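Local atomic coordinates of 2-oxoglutarate carboxylase small subunit (Hydrogenobacter thermophilus, PDB entry 7KCT), a protein that is the small (beta) subunit of a carboxylase, built on the biotin carboxylase plan with an ATP-grasp domain, and binds ADP. Residues I159-G170 against F200-Y210. Numbering follows the deposited sequence.
Sequences IGYPVLLKASAG and FGRGDLLLEKY. With ADP (adenosine-5'-diphosphate), chain C.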
loop_
_atom_site.group_PDB
_atom_site.type_symbol
_atom_site.label_atom_id
_atom_site.label_comp_id
_atom_site.label_asym_id
_atom_site.label_seq_id
_atom_site.Cartn_x
_atom_site.Cartn_y
_atom_site.Cartn_z
ATOM N N ILE A 159 19.696 -30.569 -32.608
ATOM C CA ILE A 159 19.531 -29.245 -32.058
ATOM C C ILE A 159 20.856 -28.653 -31.623
ATOM O O ILE A 159 21.119 -27.491 -31.787
ATOM C CB ILE A 159 18.676 -29.292 -30.788
ATOM C CG1 ILE A 159 17.285 -29.819 -31.070
ATOM C CG2 ILE A 159 18.607 -27.921 -30.165
ATOM C CD1 ILE A 159 16.507 -29.044 -32.099
ATOM N N GLY A 160 21.672 -29.508 -31.059
ATOM C CA GLY A 160 22.954 -29.123 -30.542
ATOM C C GLY A 160 22.959 -28.945 -29.022
ATOM O O GLY A 160 22.121 -28.252 -28.498
ATOM N N TYR A 161 23.895 -29.550 -28.315
ATOM C CA TYR A 161 24.025 -29.333 -26.879
ATOM C C TYR A 161 24.520 -27.910 -26.597
ATOM O O TYR A 161 25.195 -27.287 -27.436
ATOM C CB TYR A 161 24.970 -30.351 -26.254
ATOM C CG TYR A 161 24.433 -31.767 -26.252
ATOM C CD1 TYR A 161 24.504 -32.553 -27.401
ATOM C CD2 TYR A 161 23.843 -32.318 -25.128
ATOM C CE1 TYR A 161 24.016 -33.866 -27.413
ATOM C CE2 TYR A 161 23.336 -33.619 -25.140
ATOM C CZ TYR A 161 23.438 -34.382 -26.287
ATOM O OH TYR A 161 22.941 -35.652 -26.297
ATOM N N PRO A 162 24.173 -27.349 -25.425
ATOM C CA PRO A 162 23.334 -27.981 -24.390
ATOM C C PRO A 162 21.832 -27.995 -24.726
ATOM O O PRO A 162 21.397 -27.168 -25.507
ATOM C CB PRO A 162 23.603 -27.121 -23.154
ATOM C CG PRO A 162 23.914 -25.748 -23.707
ATOM C CD PRO A 162 24.678 -26.024 -25.010
ATOM N N VAL A 163 21.085 -28.941 -24.163
ATOM C CA VAL A 163 19.640 -29.022 -24.338
ATOM C C VAL A 163 19.003 -29.192 -22.965
ATOM O O VAL A 163 19.678 -29.476 -21.970
ATOM C CB VAL A 163 19.200 -30.187 -25.253
ATOM C CG1 VAL A 163 19.852 -30.089 -26.605
ATOM C CG2 VAL A 163 19.482 -31.536 -24.600
ATOM N N LEU A 164 17.679 -29.047 -22.940
ATOM C CA LEU A 164 16.865 -29.107 -21.730
ATOM C C LEU A 164 15.732 -30.109 -21.935
ATOM O O LEU A 164 14.982 -30.006 -22.910
ATOM C CB LEU A 164 16.283 -27.733 -21.421
ATOM C CG LEU A 164 15.676 -27.458 -20.059
ATOM C CD1 LEU A 164 16.747 -27.602 -19.011
ATOM C CD2 LEU A 164 15.170 -26.086 -20.085
ATOM N N LEU A 165 15.619 -31.085 -21.042
ATOM C CA LEU A 165 14.415 -31.889 -20.955
ATOM C C LEU A 165 13.376 -31.200 -20.052
ATOM O O LEU A 165 13.717 -30.581 -19.034
ATOM C CB LEU A 165 14.760 -33.272 -20.428
ATOM C CG LEU A 165 15.764 -34.098 -21.207
ATOM C CD1 LEU A 165 16.126 -35.300 -20.361
ATOM C CD2 LEU A 165 15.133 -34.494 -22.538
ATOM N N LYS A 166 12.109 -31.279 -20.452
ATOM C CA LYS A 166 11.010 -30.702 -19.680
ATOM C C LYS A 166 9.813 -31.645 -19.700
ATOM O O LYS A 166 9.509 -32.248 -20.737
ATOM C CB LYS A 166 10.588 -29.359 -20.249
ATOM C CG LYS A 166 11.742 -28.406 -20.439
ATOM C CD LYS A 166 11.406 -27.124 -21.192
ATOM C CE LYS A 166 10.585 -26.161 -20.383
ATOM N NZ LYS A 166 10.510 -24.792 -20.988
ATOM N N ALA A 167 9.119 -31.744 -18.558
ATOM C CA ALA A 167 7.834 -32.424 -18.504
ATOM C C ALA A 167 6.815 -31.629 -19.307
ATOM O O ALA A 167 6.605 -30.444 -19.035
ATOM C CB ALA A 167 7.386 -32.569 -17.051
ATOM N N SER A 168 6.166 -32.274 -20.293
ATOM C CA SER A 168 5.196 -31.534 -21.091
ATOM C C SER A 168 3.945 -31.206 -20.277
ATOM O O SER A 168 3.227 -30.251 -20.591
ATOM C CB SER A 168 4.820 -32.302 -22.364
ATOM O OG SER A 168 4.328 -31.381 -23.334
ATOM N N ALA A 169 3.651 -32.015 -19.259
ATOM C CA ALA A 169 2.554 -31.774 -18.321
ATOM C C ALA A 169 2.976 -30.963 -17.095
ATOM O O ALA A 169 2.428 -31.165 -16.000
ATOM C CB ALA A 169 1.940 -33.110 -17.888
ATOM N N GLY A 170 3.920 -30.025 -17.268
ATOM C CA GLY A 170 4.674 -29.471 -16.164
ATOM C C GLY A 170 4.112 -28.174 -15.595
ATOM O O GLY A 170 3.298 -27.488 -16.216
ATOM N N PHE A 200 2.931 -35.337 -11.995
ATOM C CA PHE A 200 1.871 -34.772 -12.820
ATOM C C PHE A 200 0.927 -35.832 -13.383
ATOM O O PHE A 200 -0.066 -35.469 -14.027
ATOM C CB PHE A 200 2.455 -33.943 -13.989
ATOM C CG PHE A 200 3.462 -32.890 -13.574
ATOM C CD1 PHE A 200 3.067 -31.761 -12.865
ATOM C CD2 PHE A 200 4.804 -33.023 -13.908
ATOM C CE1 PHE A 200 3.992 -30.783 -12.484
ATOM C CE2 PHE A 200 5.734 -32.046 -13.536
ATOM C CZ PHE A 200 5.321 -30.925 -12.823
ATOM N N GLY A 201 1.181 -37.118 -13.117
ATOM C CA GLY A 201 0.404 -38.206 -13.666
ATOM C C GLY A 201 0.863 -38.714 -15.021
ATOM O O GLY A 201 0.402 -39.783 -15.460
ATOM N N ARG A 202 1.758 -37.991 -15.693
ATOM C CA ARG A 202 2.137 -38.269 -17.071
ATOM C C ARG A 202 3.618 -37.964 -17.224
ATOM O O ARG A 202 4.055 -36.854 -16.911
ATOM C CB ARG A 202 1.282 -37.431 -18.023
ATOM C CG ARG A 202 1.649 -37.552 -19.489
ATOM C CD ARG A 202 0.507 -37.081 -20.389
ATOM N NE ARG A 202 0.222 -35.655 -20.263
ATOM C CZ ARG A 202 0.688 -34.715 -21.081
ATOM N NH1 ARG A 202 1.491 -35.036 -22.098
ATOM N NH2 ARG A 202 0.355 -33.446 -20.884
ATOM N N GLY A 203 4.384 -38.943 -17.694
ATOM C CA GLY A 203 5.827 -38.840 -17.751
ATOM C C GLY A 203 6.398 -38.233 -19.013
ATOM O O GLY A 203 7.623 -38.169 -19.151
ATOM N N ASP A 204 5.558 -37.738 -19.915
ATOM C CA ASP A 204 6.012 -37.347 -21.245
ATOM C C ASP A 204 6.925 -36.127 -21.208
ATOM O O ASP A 204 6.581 -35.099 -20.612
ATOM C CB ASP A 204 4.816 -37.029 -22.136
ATOM C CG ASP A 204 3.804 -38.152 -22.185
ATOM O OD1 ASP A 204 4.175 -39.315 -21.914
ATOM O OD2 ASP A 204 2.630 -37.864 -22.476
ATOM N N LEU A 205 8.049 -36.214 -21.918
ATOM C CA LEU A 205 9.041 -35.153 -21.943
ATOM C C LEU A 205 9.129 -34.552 -23.342
ATOM O O LEU A 205 8.838 -35.215 -24.339
ATOM C CB LEU A 205 10.417 -35.684 -21.520
ATOM C CG LEU A 205 10.451 -36.479 -20.207
ATOM C CD1 LEU A 205 11.808 -37.123 -20.001
ATOM C CD2 LEU A 205 10.112 -35.614 -19.057
ATOM N N LEU A 206 9.468 -33.269 -23.396
ATOM C CA LEU A 206 9.948 -32.629 -24.604
ATOM C C LEU A 206 11.405 -32.219 -24.395
ATOM O O LEU A 206 11.920 -32.164 -23.268
ATOM C CB LEU A 206 9.076 -31.427 -24.981
ATOM C CG LEU A 206 9.020 -30.182 -24.095
ATOM C CD1 LEU A 206 10.292 -29.355 -24.292
ATOM C CD2 LEU A 206 7.817 -29.348 -24.414
ATOM N N LEU A 207 12.047 -31.876 -25.497
ATOM C CA LEU A 207 13.440 -31.463 -25.498
ATOM C C LEU A 207 13.517 -30.134 -26.209
ATOM O O LEU A 207 12.907 -29.976 -27.269
ATOM C CB LEU A 207 14.307 -32.509 -26.202
ATOM C CG LEU A 207 15.826 -32.343 -26.195
ATOM C CD1 LEU A 207 16.484 -33.668 -26.627
ATOM C CD2 LEU A 207 16.238 -31.247 -27.102
ATOM N N GLU A 208 14.243 -29.173 -25.633
ATOM C CA GLU A 208 14.519 -27.953 -26.354
ATOM C C GLU A 208 15.949 -27.478 -26.115
ATOM O O GLU A 208 16.655 -27.965 -25.246
ATOM C CB GLU A 208 13.501 -26.845 -26.003
ATOM C CG GLU A 208 13.306 -26.517 -24.545
ATOM C CD GLU A 208 12.187 -25.463 -24.332
ATOM O OE1 GLU A 208 11.128 -25.556 -25.000
ATOM O OE2 GLU A 208 12.342 -24.558 -23.484
ATOM N N LYS A 209 16.373 -26.561 -26.971
ATOM C CA LYS A 209 17.688 -25.960 -26.859
ATOM C C LYS A 209 17.795 -25.303 -25.497
ATOM O O LYS A 209 16.909 -24.541 -25.094
ATOM C CB LYS A 209 17.872 -24.927 -27.960
ATOM C CG LYS A 209 19.185 -24.180 -27.931
ATOM C CD LYS A 209 20.338 -25.111 -28.211
ATOM C CE LYS A 209 21.615 -24.604 -27.564
ATOM N NZ LYS A 209 22.622 -25.681 -27.478
ATOM N N TYR A 210 18.844 -25.629 -24.764
ATOM C CA TYR A 210 19.093 -24.881 -23.542
ATOM C C TYR A 210 19.695 -23.528 -23.891
ATOM O O TYR A 210 20.807 -23.458 -24.439
ATOM C CB TYR A 210 20.016 -25.621 -22.598
ATOM C CG TYR A 210 20.237 -24.792 -21.356
ATOM C CD1 TYR A 210 19.214 -24.637 -20.402
ATOM C CD2 TYR A 210 21.438 -24.122 -21.146
ATOM C CE1 TYR A 210 19.408 -23.864 -19.238
ATOM C CE2 TYR A 210 21.647 -23.355 -19.987
ATOM C CZ TYR A 210 20.630 -23.229 -19.041
ATOM O OH TYR A 210 20.881 -22.452 -17.931
HETATM P PB ADP C . 7.235 -24.420 -15.272
HETATM O O1B ADP C . 7.612 -25.352 -14.175
HETATM O O2B ADP C . 7.238 -22.914 -15.213
HETATM O O3B ADP C . 6.137 -24.934 -16.184
HETATM P PA ADP C . 8.693 -23.485 -17.486
HETATM O O1A ADP C . 8.174 -22.092 -17.481
HETATM O O2A ADP C . 8.937 -24.132 -18.840
HETATM O O3A ADP C . 8.595 -24.670 -16.467
HETATM O "O5'" ADP C . 10.492 -22.998 -17.263
HETATM C "C5'" ADP C . 10.965 -23.090 -15.871
HETATM C "C4'" ADP C . 12.111 -22.159 -15.830
HETATM O "O4'" ADP C . 13.192 -22.939 -16.391
HETATM C "C3'" ADP C . 11.919 -20.964 -16.685
HETATM O "O3'" ADP C . 11.488 -19.847 -15.899
HETATM C "C2'" ADP C . 13.382 -20.714 -17.044
HETATM O "O2'" ADP C . 14.156 -20.200 -15.893
HETATM C "C1'" ADP C . 13.943 -22.091 -17.257
HETATM N N9 ADP C . 13.811 -22.521 -18.670
HETATM C C8 ADP C . 12.705 -23.061 -19.340
HETATM N N7 ADP C . 13.008 -23.353 -20.632
HETATM C C5 ADP C . 14.335 -22.952 -20.793
HETATM C C6 ADP C . 15.219 -22.988 -21.902
HETATM N N6 ADP C . 14.788 -23.472 -23.097
HETATM N N1 ADP C . 16.482 -22.500 -21.810
HETATM C C2 ADP C . 16.823 -22.051 -20.577
HETATM N N3 ADP C . 16.107 -21.968 -19.443
HETATM C C4 ADP C . 14.842 -22.439 -19.588
HETATM O O HOH W 1 8.968 -25.141 -23.132
HETATM O O HOH W 2 5.115 -34.691 -18.542
#
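Strands 163-167 and 205-209 run antiparallel, their axes 153° apart, with Leu164-Glu208 and Lys166-Leu206 as the hydrogen-bonded pairs. They belong to the three-stranded antiparallel sheet of an ATP-grasp domain, with strand 163-167 in the centre, and illustrate how one sheet face can be made into a nucleotide site. That face carries Leu164, Lys166, Leu206 and Glu208. The Lys166 chain, bent at its third torsion (73°), brings NZ to ADP N7 and, at 2.7 Å, to ADP O2A, so a single ammonium links adenine to the alpha-phosphate. The same NZ forms a salt bridge with Glu208 OE2, met from above the carboxylate plane at 3.1 Å. OE2 also accepts a nearly straight bond from ADP N6 (2.7 Å), while OE1 pairs with Lys128; the two cations should favour a charged carboxylate. Leu164 CD2 packs against ADP C5, and Tyr210 CE1 approaches ADP C2. On the other face, Leu207 CD2 presses on Val163 CB at 3.6 Å.

Further contacts tie the two segments together at either end of the strand pair. Arg202, a bicarbonate-site residue paired with Asp123 and Asp204, lays one guanidinium face over Ala169 CB, and Gly170 CA makes a CH-pi contact over the Phe200 ring. At the far end Lys209, its chain bent at the second torsion (66°), reaches across to the loop that holds the cis peptide bond before Pro162: NZ donates to Gly160 O from above the carbonyl plane and, at 2.8 Å, to Pro162 O, which also accepts from Tyr210 N.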